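Long-range contacts in ochratoxinase (Aspergillus niger, PDB 4C65), which hydrolyses ochratoxin A to ochratoxin alpha and L-phenylalanine, acting as a zinc-dependent carboxypeptidase of the amidohydrolase superfamily that releases C-terminal aromatic amino acids: residues G108-Y112 against P339-A344; L115-E121 against R198-K204; S139-L143 against V192-R198; V188-R193 against V230-A235; R237-I241 against L371-Q376. All coordinates share one frame; numbering follows the deposited sequence.

Interaction 1 of 5, residues G108-Y112 against P339-A344; sequences GYTSY and PGGPTA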
# COMPACT_ATOMS: atom_id res chain seq x y z
N GLY A 108 22.23 -32.50 28.23
CA GLY A 108 22.60 -31.73 29.41
C GLY A 108 22.70 -30.22 29.23
O GLY A 108 23.23 -29.52 30.08
N TYR A 109 22.18 -29.71 28.13
CA TYR A 109 22.12 -28.28 27.92
C TYR A 109 20.80 -27.72 28.45
O TYR A 109 19.76 -27.96 27.84
CB TYR A 109 22.35 -27.95 26.42
CG TYR A 109 23.84 -28.03 26.07
CD1 TYR A 109 24.47 -29.27 25.87
CD2 TYR A 109 24.61 -26.86 25.99
CE1 TYR A 109 25.81 -29.34 25.60
CE2 TYR A 109 25.95 -26.93 25.70
CZ TYR A 109 26.56 -28.17 25.53
OH TYR A 109 27.91 -28.23 25.23
N THR A 110 20.87 -27.02 29.58
CA THR A 110 19.68 -26.51 30.24
C THR A 110 19.42 -25.02 29.97
O THR A 110 18.39 -24.48 30.37
CB THR A 110 19.72 -26.80 31.74
OG1 THR A 110 20.87 -26.20 32.33
CG2 THR A 110 19.77 -28.29 31.99
N SER A 111 20.37 -24.35 29.32
CA SER A 111 20.17 -22.98 28.87
C SER A 111 20.82 -22.75 27.52
O SER A 111 21.92 -23.24 27.26
CB SER A 111 20.73 -21.96 29.90
OG SER A 111 19.93 -21.90 31.08
N TYR A 112 20.12 -22.00 26.68
CA TYR A 112 20.57 -21.58 25.38
C TYR A 112 20.36 -20.07 25.23
O TYR A 112 19.33 -19.55 25.61
CB TYR A 112 19.71 -22.25 24.32
CG TYR A 112 20.15 -23.59 23.75
CD1 TYR A 112 21.39 -24.15 24.03
CD2 TYR A 112 19.32 -24.25 22.84
CE1 TYR A 112 21.76 -25.36 23.44
CE2 TYR A 112 19.69 -25.43 22.25
CZ TYR A 112 20.90 -25.99 22.57
OH TYR A 112 21.24 -27.16 21.95
N PRO A 339 19.68 -25.53 17.55
CA PRO A 339 19.36 -26.35 18.74
C PRO A 339 19.47 -27.85 18.49
O PRO A 339 19.06 -28.33 17.44
CB PRO A 339 17.91 -25.99 19.02
CG PRO A 339 17.81 -24.56 18.55
CD PRO A 339 18.70 -24.45 17.35
N GLY A 340 20.10 -28.54 19.43
CA GLY A 340 20.46 -29.93 19.25
C GLY A 340 21.68 -30.14 18.38
O GLY A 340 22.02 -31.27 18.05
N GLY A 341 22.36 -29.05 18.03
CA GLY A 341 23.60 -29.14 17.27
C GLY A 341 24.75 -29.62 18.13
O GLY A 341 24.58 -29.89 19.32
N PRO A 342 25.95 -29.75 17.53
CA PRO A 342 27.12 -30.30 18.19
C PRO A 342 27.77 -29.30 19.15
O PRO A 342 28.93 -28.96 18.98
CB PRO A 342 28.04 -30.60 17.02
CG PRO A 342 27.71 -29.54 16.02
CD PRO A 342 26.22 -29.37 16.13
N THR A 343 27.03 -28.87 20.16
CA THR A 343 27.54 -27.88 21.09
C THR A 343 28.72 -28.37 21.98
O THR A 343 29.58 -27.58 22.36
CB THR A 343 26.41 -27.34 21.99
OG1 THR A 343 25.71 -28.44 22.59
CG2 THR A 343 25.44 -26.47 21.16
N ALA A 344 28.75 -29.67 22.27
CA ALA A 344 29.80 -30.25 23.12
C ALA A 344 31.19 -30.07 22.52
O ALA A 344 32.17 -29.94 23.26
CB ALA A 344 29.52 -31.73 23.36
O HOH W 1 23.20 -28.43 23.00

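Interaction 2 of 5, residues L115-E121 against R198-K204; sequences LAGYGCE and RGAKVIK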
# COMPACT_ATOMS: atom_id res chain seq x y z
N LEU A 115 20.51 -16.20 19.27
CA LEU A 115 20.96 -14.90 18.76
C LEU A 115 20.42 -14.54 17.38
O LEU A 115 20.72 -13.47 16.83
CB LEU A 115 22.48 -14.86 18.76
CG LEU A 115 23.11 -14.87 20.15
CD1 LEU A 115 24.62 -14.83 20.01
CD2 LEU A 115 22.62 -13.68 20.98
N ALA A 116 19.57 -15.39 16.81
CA ALA A 116 18.78 -15.00 15.65
C ALA A 116 17.74 -16.07 15.41
O ALA A 116 18.08 -17.22 15.14
CB ALA A 116 19.66 -14.86 14.42
N GLY A 117 16.47 -15.74 15.49
CA GLY A 117 15.46 -16.72 15.15
C GLY A 117 14.21 -16.66 16.01
O GLY A 117 13.82 -15.60 16.50
N TYR A 118 13.61 -17.82 16.22
CA TYR A 118 12.28 -17.91 16.79
C TYR A 118 12.31 -18.39 18.24
O TYR A 118 11.36 -19.02 18.70
CB TYR A 118 11.45 -18.86 15.93
CG TYR A 118 11.27 -18.43 14.51
CD1 TYR A 118 10.60 -17.25 14.21
CD2 TYR A 118 11.79 -19.17 13.46
CE1 TYR A 118 10.46 -16.82 12.91
CE2 TYR A 118 11.61 -18.77 12.15
CZ TYR A 118 10.94 -17.60 11.87
OH TYR A 118 10.76 -17.18 10.57
N GLY A 119 13.39 -18.13 18.94
CA GLY A 119 13.54 -18.56 20.32
C GLY A 119 12.43 -18.08 21.22
O GLY A 119 11.99 -18.78 22.11
N CYS A 120 12.03 -16.83 21.04
CA CYS A 120 10.98 -16.25 21.87
C CYS A 120 9.69 -16.98 21.65
O CYS A 120 8.94 -17.27 22.59
CB CYS A 120 10.75 -14.80 21.50
SG CYS A 120 12.10 -13.69 21.88
N GLU A 121 9.41 -17.26 20.38
CA GLU A 121 8.15 -17.91 20.00
C GLU A 121 8.12 -19.39 20.41
O GLU A 121 7.09 -19.91 20.85
CB GLU A 121 7.94 -17.76 18.49
CG GLU A 121 7.62 -16.34 18.02
CD GLU A 121 8.80 -15.37 18.05
OE1 GLU A 121 9.96 -15.78 17.81
OE2 GLU A 121 8.54 -14.18 18.30
N ARG A 198 8.59 -9.24 21.55
CA ARG A 198 8.44 -10.72 21.44
C ARG A 198 8.97 -11.42 22.68
O ARG A 198 8.79 -12.61 22.82
CB ARG A 198 8.99 -11.32 20.08
CG ARG A 198 9.57 -10.26 19.23
CD ARG A 198 10.08 -10.69 17.91
NE ARG A 198 10.29 -12.07 17.55
CZ ARG A 198 11.11 -12.42 16.57
NH1 ARG A 198 11.80 -11.50 15.89
NH2 ARG A 198 11.26 -13.69 16.24
N GLY A 199 9.55 -10.68 23.62
CA GLY A 199 10.09 -11.28 24.84
C GLY A 199 11.60 -11.48 24.84
O GLY A 199 12.13 -12.23 25.66
N ALA A 200 12.30 -10.81 23.93
CA ALA A 200 13.73 -10.98 23.86
C ALA A 200 14.40 -10.63 25.19
O ALA A 200 14.06 -9.64 25.83
CB ALA A 200 14.31 -10.13 22.74
N LYS A 201 15.31 -11.49 25.62
CA LYS A 201 16.05 -11.30 26.85
C LYS A 201 17.50 -10.89 26.56
O LYS A 201 18.29 -10.70 27.48
CB LYS A 201 15.99 -12.56 27.70
CG LYS A 201 14.71 -12.60 28.52
CD LYS A 201 14.50 -13.96 29.14
CE LYS A 201 13.08 -14.08 29.75
NZ LYS A 201 13.07 -14.88 30.99
N VAL A 202 17.83 -10.74 25.30
CA VAL A 202 19.08 -10.14 24.91
C VAL A 202 18.86 -9.42 23.59
O VAL A 202 17.86 -9.67 22.91
CB VAL A 202 20.19 -11.21 24.82
CG1 VAL A 202 19.96 -12.18 23.68
CG2 VAL A 202 21.57 -10.54 24.68
N ILE A 203 19.76 -8.50 23.24
CA ILE A 203 19.74 -7.90 21.90
C ILE A 203 21.01 -8.27 21.14
O ILE A 203 22.11 -8.20 21.67
CB ILE A 203 19.54 -6.37 21.94
CG1 ILE A 203 18.22 -6.01 22.61
CG2 ILE A 203 19.56 -5.77 20.52
CD1 ILE A 203 16.99 -6.51 21.88
N LYS A 204 20.84 -8.64 19.87
CA LYS A 204 21.98 -8.98 19.00
C LYS A 204 22.08 -8.03 17.82
O LYS A 204 21.12 -7.83 17.10
CB LYS A 204 21.82 -10.43 18.50
CG LYS A 204 22.58 -10.81 17.24
CD LYS A 204 23.99 -11.30 17.48
CE LYS A 204 24.33 -11.91 16.08
NZ LYS A 204 23.52 -13.08 15.48
O HOH W 2 7.20 -14.39 21.06

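Interaction 3 of 5, residues S139-L143 against V192-R198; sequences SGAAL and VRLQIRR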
# COMPACT_ATOMS: atom_id res chain seq x y z
N SER A 139 17.32 -13.29 21.42
CA SER A 139 17.46 -11.94 20.92
C SER A 139 16.27 -11.52 20.05
O SER A 139 16.13 -10.34 19.68
CB SER A 139 18.73 -11.86 20.09
OG SER A 139 18.62 -12.79 19.02
N GLY A 140 15.39 -12.48 19.71
CA GLY A 140 14.43 -12.27 18.64
C GLY A 140 15.26 -12.20 17.37
O GLY A 140 16.14 -13.04 17.15
N ALA A 141 15.00 -11.18 16.55
CA ALA A 141 15.76 -11.00 15.31
C ALA A 141 17.14 -10.40 15.58
O ALA A 141 17.29 -9.57 16.48
CB ALA A 141 15.01 -10.09 14.39
N ALA A 142 18.15 -10.87 14.86
CA ALA A 142 19.44 -10.18 14.82
C ALA A 142 19.19 -8.88 14.09
O ALA A 142 18.47 -8.87 13.08
CB ALA A 142 20.47 -11.01 14.07
N LEU A 143 19.75 -7.79 14.61
CA LEU A 143 19.62 -6.51 13.96
C LEU A 143 20.78 -6.25 13.00
O LEU A 143 21.93 -6.43 13.35
CB LEU A 143 19.56 -5.38 14.98
CG LEU A 143 18.57 -5.44 16.14
CD1 LEU A 143 18.44 -4.06 16.76
CD2 LEU A 143 17.20 -5.93 15.71
N VAL A 192 14.99 -2.49 18.12
CA VAL A 192 15.23 -3.07 19.44
C VAL A 192 13.88 -3.34 20.13
O VAL A 192 13.66 -4.41 20.69
CB VAL A 192 16.08 -2.14 20.32
CG1 VAL A 192 16.19 -2.70 21.73
CG2 VAL A 192 17.47 -1.99 19.73
N ARG A 193 12.98 -2.36 20.08
CA ARG A 193 11.70 -2.47 20.76
C ARG A 193 10.87 -3.64 20.23
O ARG A 193 10.22 -4.33 20.99
CB ARG A 193 10.94 -1.16 20.64
CG ARG A 193 11.56 -0.05 21.45
CD ARG A 193 11.05 1.33 21.06
NE ARG A 193 11.82 2.37 21.75
CZ ARG A 193 11.54 3.67 21.73
NH1 ARG A 193 10.49 4.12 21.11
NH2 ARG A 193 12.30 4.50 22.41
N LEU A 194 10.94 -3.90 18.93
CA LEU A 194 10.20 -5.02 18.37
C LEU A 194 10.71 -6.37 18.88
O LEU A 194 9.95 -7.34 18.97
CB LEU A 194 10.28 -5.00 16.85
CG LEU A 194 9.41 -3.98 16.12
CD1 LEU A 194 9.88 -3.87 14.67
CD2 LEU A 194 7.95 -4.37 16.14
N GLN A 195 11.99 -6.47 19.24
CA GLN A 195 12.48 -7.72 19.81
C GLN A 195 12.02 -7.85 21.25
O GLN A 195 11.56 -8.92 21.67
CB GLN A 195 14.00 -7.82 19.72
CG GLN A 195 14.57 -7.55 18.34
CD GLN A 195 13.66 -7.99 17.21
OE1 GLN A 195 13.20 -9.13 17.17
NE2 GLN A 195 13.46 -7.10 16.23
N ILE A 196 12.14 -6.78 22.02
CA ILE A 196 11.64 -6.80 23.41
C ILE A 196 10.16 -7.19 23.39
O ILE A 196 9.71 -7.95 24.24
CB ILE A 196 11.76 -5.43 24.09
CG1 ILE A 196 13.23 -4.99 24.17
CG2 ILE A 196 11.15 -5.48 25.47
CD1 ILE A 196 14.08 -5.83 25.10
N ARG A 197 9.42 -6.65 22.42
CA ARG A 197 8.00 -6.97 22.24
C ARG A 197 7.72 -8.47 22.22
O ARG A 197 6.74 -8.90 22.82
CB ARG A 197 7.45 -6.36 20.97
CG ARG A 197 5.94 -6.34 20.88
CD ARG A 197 5.51 -5.63 19.61
NE ARG A 197 4.09 -5.40 19.62
CZ ARG A 197 3.16 -6.31 19.42
NH1 ARG A 197 3.46 -7.54 19.04
NH2 ARG A 197 1.91 -5.96 19.54
N ARG A 198 8.59 -9.24 21.55
CA ARG A 198 8.44 -10.72 21.44
C ARG A 198 8.97 -11.42 22.68
O ARG A 198 8.79 -12.61 22.82
CB ARG A 198 8.99 -11.32 20.08
CG ARG A 198 9.57 -10.26 19.23
CD ARG A 198 10.08 -10.69 17.91
NE ARG A 198 10.29 -12.07 17.55
CZ ARG A 198 11.11 -12.42 16.57
NH1 ARG A 198 11.80 -11.50 15.89
NH2 ARG A 198 11.26 -13.69 16.24

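Interaction 4 of 5, residues V188-R193 against V230-A235; sequences VRRAVR and VIVEEA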
# COMPACT_ATOMS: atom_id res chain seq x y z
N VAL A 188 16.31 2.16 14.30
CA VAL A 188 16.94 1.18 15.20
C VAL A 188 16.24 1.17 16.56
O VAL A 188 16.23 0.13 17.23
CB VAL A 188 18.47 1.28 15.35
CG1 VAL A 188 19.17 0.99 14.03
CG2 VAL A 188 18.89 2.62 15.91
N ARG A 189 15.64 2.30 16.95
CA ARG A 189 14.87 2.29 18.18
C ARG A 189 13.74 1.30 18.05
O ARG A 189 13.54 0.49 18.95
CB ARG A 189 14.31 3.67 18.52
CG ARG A 189 15.35 4.67 19.01
CD ARG A 189 14.64 5.88 19.57
NE ARG A 189 15.54 7.01 19.74
CZ ARG A 189 16.37 7.17 20.76
NH1 ARG A 189 16.48 6.23 21.70
NH2 ARG A 189 17.12 8.26 20.82
N ARG A 190 12.99 1.38 16.97
CA ARG A 190 11.90 0.43 16.79
C ARG A 190 12.42 -1.00 16.70
O ARG A 190 11.84 -1.91 17.31
CB ARG A 190 11.01 0.78 15.59
CG ARG A 190 9.96 -0.32 15.36
CD ARG A 190 8.59 0.19 14.97
NE ARG A 190 8.63 1.07 13.82
CZ ARG A 190 8.20 2.32 13.80
NH1 ARG A 190 7.68 2.91 14.86
NH2 ARG A 190 8.31 3.01 12.69
N ALA A 191 13.54 -1.19 16.01
CA ALA A 191 14.11 -2.50 15.85
C ALA A 191 14.34 -3.19 17.18
O ALA A 191 13.95 -4.34 17.35
CB ALA A 191 15.41 -2.44 15.07
N VAL A 192 14.99 -2.49 18.12
CA VAL A 192 15.23 -3.07 19.44
C VAL A 192 13.88 -3.34 20.13
O VAL A 192 13.66 -4.41 20.69
CB VAL A 192 16.08 -2.14 20.32
CG1 VAL A 192 16.19 -2.70 21.73
CG2 VAL A 192 17.47 -1.99 19.73
N ARG A 193 12.98 -2.36 20.08
CA ARG A 193 11.70 -2.47 20.76
C ARG A 193 10.87 -3.64 20.23
O ARG A 193 10.22 -4.33 20.99
CB ARG A 193 10.94 -1.16 20.64
CG ARG A 193 11.56 -0.05 21.45
CD ARG A 193 11.05 1.33 21.06
NE ARG A 193 11.82 2.37 21.75
CZ ARG A 193 11.54 3.67 21.73
NH1 ARG A 193 10.49 4.12 21.11
NH2 ARG A 193 12.30 4.50 22.41
N VAL A 230 22.50 4.06 20.42
CA VAL A 230 21.06 4.03 20.61
C VAL A 230 20.56 2.61 20.85
O VAL A 230 19.83 2.36 21.81
CB VAL A 230 20.33 4.70 19.42
CG1 VAL A 230 18.85 4.37 19.40
CG2 VAL A 230 20.54 6.19 19.47
N ILE A 231 21.00 1.66 20.04
CA ILE A 231 20.67 0.27 20.29
C ILE A 231 21.03 -0.17 21.71
O ILE A 231 20.20 -0.80 22.40
CB ILE A 231 21.34 -0.66 19.27
CG1 ILE A 231 20.66 -0.48 17.91
CG2 ILE A 231 21.21 -2.11 19.70
CD1 ILE A 231 21.46 -1.03 16.76
N VAL A 232 22.24 0.12 22.16
CA VAL A 232 22.66 -0.23 23.53
C VAL A 232 21.78 0.45 24.59
O VAL A 232 21.39 -0.18 25.56
CB VAL A 232 24.17 0.08 23.74
CG1 VAL A 232 24.54 0.00 25.23
CG2 VAL A 232 25.01 -0.90 22.94
N GLU A 233 21.47 1.72 24.38
CA GLU A 233 20.62 2.49 25.30
C GLU A 233 19.20 1.92 25.36
O GLU A 233 18.59 1.84 26.42
CB GLU A 233 20.57 3.95 24.89
CG GLU A 233 21.85 4.70 25.18
CD GLU A 233 21.94 6.04 24.45
OE1 GLU A 233 21.08 6.29 23.56
OE2 GLU A 233 22.85 6.83 24.77
N GLU A 234 18.66 1.57 24.20
CA GLU A 234 17.34 0.96 24.13
C GLU A 234 17.32 -0.36 24.89
O GLU A 234 16.42 -0.58 25.68
CB GLU A 234 16.91 0.72 22.69
CG GLU A 234 16.50 1.97 21.96
CD GLU A 234 15.30 2.63 22.57
OE1 GLU A 234 14.39 1.89 22.99
OE2 GLU A 234 15.26 3.88 22.61
N ALA A 235 18.31 -1.21 24.67
CA ALA A 235 18.38 -2.49 25.39
C ALA A 235 18.49 -2.27 26.89
O ALA A 235 17.73 -2.85 27.66
CB ALA A 235 19.56 -3.30 24.91
O HOH W 3 18.40 6.74 23.59

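Interaction 5 of 5, residues R237-I241 against L371-Q376; sequences RQNRI and LSVGPQ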
# COMPACT_ATOMS: atom_id res chain seq x y z
N ARG A 237 17.56 0.18 28.80
CA ARG A 237 16.38 0.72 29.49
C ARG A 237 15.42 -0.39 29.93
O ARG A 237 14.70 -0.22 30.90
CB ARG A 237 15.69 1.75 28.63
CG ARG A 237 14.75 2.67 29.38
CD ARG A 237 14.68 4.02 28.73
NE ARG A 237 14.38 3.81 27.34
CZ ARG A 237 15.10 4.22 26.31
NH1 ARG A 237 16.21 4.96 26.42
NH2 ARG A 237 14.66 3.88 25.12
N GLN A 238 15.47 -1.54 29.26
CA GLN A 238 14.69 -2.67 29.65
C GLN A 238 15.57 -3.77 30.27
O GLN A 238 15.16 -4.93 30.34
CB GLN A 238 13.89 -3.22 28.45
CG GLN A 238 13.02 -2.19 27.73
CD GLN A 238 12.06 -1.51 28.68
OE1 GLN A 238 11.42 -2.16 29.51
NE2 GLN A 238 11.91 -0.22 28.53
N ASN A 239 16.75 -3.40 30.74
CA ASN A 239 17.66 -4.34 31.39
C ASN A 239 18.12 -5.48 30.52
O ASN A 239 18.27 -6.62 30.99
CB ASN A 239 17.07 -4.86 32.70
CG ASN A 239 17.66 -4.17 33.92
OD1 ASN A 239 18.03 -3.00 33.87
ND2 ASN A 239 17.68 -4.86 35.02
N ARG A 240 18.36 -5.17 29.24
CA ARG A 240 19.02 -6.12 28.35
C ARG A 240 20.44 -5.57 28.05
O ARG A 240 20.66 -4.37 28.03
CB ARG A 240 18.27 -6.27 27.06
CG ARG A 240 17.17 -7.30 27.09
CD ARG A 240 16.03 -6.95 28.03
NE ARG A 240 14.89 -7.80 27.76
CZ ARG A 240 13.72 -7.75 28.39
NH1 ARG A 240 13.50 -6.90 29.38
NH2 ARG A 240 12.76 -8.57 28.00
N ILE A 241 21.36 -6.49 27.77
CA ILE A 241 22.61 -6.12 27.18
C ILE A 241 22.62 -6.51 25.69
O ILE A 241 21.71 -7.19 25.20
CB ILE A 241 23.77 -6.79 27.89
CG1 ILE A 241 23.65 -8.31 27.80
CG2 ILE A 241 23.85 -6.30 29.33
CD1 ILE A 241 24.96 -9.03 27.99
N LEU A 371 26.39 -14.55 32.23
CA LEU A 371 26.86 -13.19 31.92
C LEU A 371 26.47 -12.80 30.50
O LEU A 371 26.29 -11.62 30.18
CB LEU A 371 28.36 -13.05 32.08
CG LEU A 371 28.92 -13.22 33.49
CD1 LEU A 371 30.43 -13.31 33.42
CD2 LEU A 371 28.48 -12.08 34.40
N SER A 372 26.25 -13.82 29.67
CA SER A 372 25.81 -13.62 28.29
C SER A 372 24.48 -12.89 28.15
O SER A 372 24.21 -12.36 27.06
CB SER A 372 25.74 -14.96 27.55
OG SER A 372 24.64 -15.75 27.97
N VAL A 373 23.65 -12.89 29.21
CA VAL A 373 22.34 -12.22 29.17
C VAL A 373 22.21 -11.17 30.24
O VAL A 373 21.13 -10.62 30.45
CB VAL A 373 21.15 -13.20 29.22
CG1 VAL A 373 21.25 -14.19 28.06
CG2 VAL A 373 21.08 -13.94 30.54
N GLY A 374 23.33 -10.83 30.88
CA GLY A 374 23.39 -9.67 31.73
C GLY A 374 22.38 -9.73 32.84
O GLY A 374 22.27 -10.76 33.50
N PRO A 375 21.65 -8.63 33.07
CA PRO A 375 20.69 -8.61 34.20
C PRO A 375 19.48 -9.51 34.02
O PRO A 375 18.68 -9.59 34.93
CB PRO A 375 20.23 -7.16 34.26
CG PRO A 375 21.06 -6.40 33.30
CD PRO A 375 21.80 -7.33 32.42
N GLN A 376 19.34 -10.17 32.87
CA GLN A 376 18.23 -11.10 32.64
C GLN A 376 18.52 -12.50 33.18
O GLN A 376 17.63 -13.35 33.20
CB GLN A 376 17.92 -11.24 31.16
CG GLN A 376 17.40 -9.97 30.54
CD GLN A 376 16.07 -9.56 31.13
OE1 GLN A 376 15.13 -10.35 31.17
NE2 GLN A 376 16.00 -8.34 31.60

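Interaction 1 of 5, residues G108-Y112 against P339-A344
Two partners grip the phenolic oxygen of Tyr-112. The backbone N of Gly-340 donates to Tyr-112 OH over 3.1 Å in a nearly straight bond (168°), reaching it at the edge of the ring. A water lying in the plane of the same ring sits 2.6 Å from Tyr-112 OH and is also bonded to Thr-343 OG1, so it bridges strand and loop. Pro-339 packs obliquely against the ring, with CB 3.7 Å from Tyr-112 CE2. A compact, stiff proline suits a place close beside the ring, and its side chain lies about 6 Å from that of the zinc ligand His-71.

The second tyrosine uses its face. Thr-343 OG1 stands 3.0 Å above the plane of the Tyr-109 ring, toward the rim, and the bridging water lies over that face too. Thr-343 CB adds an off-centre CH-pi contact, 4.1 Å from the centroid of the Tyr-109 ring. A chi1 of 52° sets OG1 between the backbone N and carbonyl carbon of Thr-343, bringing the hydroxyl within range of both ring and water.

The two tyrosines thus do different work: Tyr-109 offers a pi surface, whereas a backbone N-H and a shared water give the Tyr-112 hydroxyl two partners, probably fixing the ring's place.

Interaction 2 of 5, residues L115-E121 against R198-K204
The guanidinium of Arg-198 meets the carboxylate of Glu-121 edge-on, the two planes turned 41° apart. Arg-198 grips side-on with two nitrogens: NE reaches Glu-121 OE2 at 2.8 Å, on the syn side, while NH2 reaches Glu-121 OE1 at 2.9 Å from above the carboxylate plane. Both oxygens lie near the guanidinium plane, so the twist is taken up on the acid. Glu-121 OE1 also lies in the plane of the Tyr-118 ring, at its edge. A bend at chi2 (73°) turns the Glu-121 carboxylate back toward Arg-198, and a water donating to both Glu-121 OE2 and Arg-198 O adds a second link.

Cys-120, next to Glu-121 in the helix, packs on the backbone at 198-200. Its CB comes 3.2 Å from Arg-198 O, and SG lies 3.5 Å from Ala-200 N, a small polarisable side chain fitting where the chain turns tightly at Gly-199. That glycine has positive phi and closes helix 185-198 with a Schellman motif.

Farther along, Leu-115 CD2 packs on Val-202 CG1 at 4.1 Å. The Lys-204 chain crosses Leu-115 at about a right angle; in one of its two deposited conformers NZ bonds to Leu-115 O, a detail therefore tentative.

Leu-115 follows a barrel strand and Lys-204, an active-site residue binding both zinc ions, lies on another: the arrangement belongs to the metal centre of an amidohydrolase TIM barrel.

Interaction 3 of 5, residues S139-L143 against V192-R198
Hydrogen bonding centres on the amide oxygen of Gln-195, which takes the backbone N-H of Ala-141 at 2.8 Å from N to OE1 and nearly straight (169°). The donor stands well above the amide plane, 58° out of it. Arg-198 NH1 adds a weak bond to Gln-195 OE1, although the main partner of that guanidinium is Glu-121. The other end of the amide is held as well: Gln-195 NE2 donates to Ala-191 O, one turn back, which fixes the rotation of the group.

Over the flat Arg-198 guanidinium, Gly-140 CA sits 3.8 Å above the plane and over its centre. Having no side chain, Gly-140 can lie this close to both the guanidinium and the Gln-195 amide. Ser-139 O approaches the Gln-195 stem, 3.3 Å from its CB. The Leu-143 side chain slides past that of Gln-195 in the opposite direction, CD2 lying 4.0 Å from Gln-195 NE2.

An apolar contact finishes the joint: Leu-143 CD1 meets Val-192 CG2 at 3.7 Å, the side chains crossing at about a right angle.

A glutamine suits this buried seam because it can accept and donate at once, so a single buried amide serves a backbone group of the loop and one of its own helix.

Interaction 4 of 5, residues V188-R193 against V230-A235
Helices 188-193 and 230-235 run in roughly the same direction, their short axes approaching to 9.1 Å and crossing at -37°. Valines and an isoleucine fill the gap on one side. Val-188 CB rests on Ile-231 CG1 at 3.8 Å, the two side chains crossing at about a right angle, and one turn on Val-192 CG2 meets Ile-231 CG2 at 3.7 Å. Branched at CB, these residues keep little conformational freedom to lose on packing. Val-192 also presses CG1 against Glu-234 CB, supporting the stem of the acid.

On the other side Glu-234 is gripped by two arginines. Glu-234 OE2 accepts from Arg-189 NH1 at 2.8 Å through its anti lone pair, with guanidinium and carboxylate planes almost perpendicular. Arg-193 comes side-on, NE to Glu-234 OE1 at 2.9 Å and NH2 to OE2 at 3.0 Å. A bend at chi2 (-62°) turns the Glu-234 carboxylate toward both guanidinium groups. Val-230 CG1 lies over one face of the Arg-189 guanidinium and touches Arg-189 CG at 3.5 Å, while Arg-189 CB stands over a face of Arg-193. A water carries Arg-189 NH1 on to Glu-233 OE1.

The strongest partner of Glu-234 is Arg-237. Acids of the third subunit share the other arginines, Glu-226 pairing with Arg-189, and Asp-183, the strongest partner, and Glu-227 with Arg-193; even so, Glu-234 is probably kept ionised. Such side-by-side packing of successive helices, here flanking strand 203-206, is characteristic of the outer helical layer of a TIM barrel.

Interaction 5 of 5, residues R237-I241 against L371-Q376
Gln-376 lays its amide over one face of the Arg-240 guanidinium, CD standing 3.8 Å above the plane toward the rim, with the two planes only 25° apart. The flat groups are therefore stacked, while each finds its hydrogen bonds at its own edge. Gln-376 NE2 donates to Asn-239 O at 2.9 Å, almost straight (166°) and within its own amide plane, though it reaches that carbonyl from above. Arg-240 NH1 bonds to Gln-238 O at 2.7 Å, in the carbonyl plane, which holds the guanidinium in place against the amide. A bend at chi2 in both Arg-240 and Gln-376 folds the two chains back so that their ends overlap.

Pro-375 and Asn-239 meet obliquely, Asn-239 ND2 lying 3.5 Å from Pro-375 CB. Ile-241 points toward the 371-376 turn. Its CG1 takes the position between backbone N and carbonyl carbon (chi1 61°), which sends CD1 to the carbonyl oxygens of two successive residues of the 3-10 segment: 3.5 Å from Ser-372 O and 3.6 Å from Leu-371 O. Ile-241 CG2 is left to pack on Pro-375 CD at 3.8 Å. Gly-374, without a side chain, lets this branched residue lie close to the turn.

Asn-239, with positive phi, is the C-prime residue of a Schellman motif ending helix 225-237, and Ile-241 leads straight into strand 242-246. Arg-240 NH2 also bonds to Ala-200 O ahead of strand 203-206, so the turn of 371-376, which follows helix 358-365, is fitted against one end of two neighbouring barrel strands.

Interactions 2, 3 and 4 form a continuous chain along helix 185-198: interactions 2 and 3, with centres 6 Å apart, share Arg-198, while interactions 3 and 4, with centres 9 Å apart, share Val-192 and Arg-193. Ile-203, in the 198-204 segment, packs on Ala-235 of interaction 4, and its N probably bonds to Ile-241 O of interaction 5 at 3.1 Å. Interaction 2 lies at the zinc centre because it holds Lys-204; interaction 1, 17 Å away between centres, comes near it at Pro-339, whose side chain lies about 6 Å from that of His-71. At the oligomer interfaces, interactions 1 and 2 touch the second subunit, and interactions 3, 4 and 5 the third.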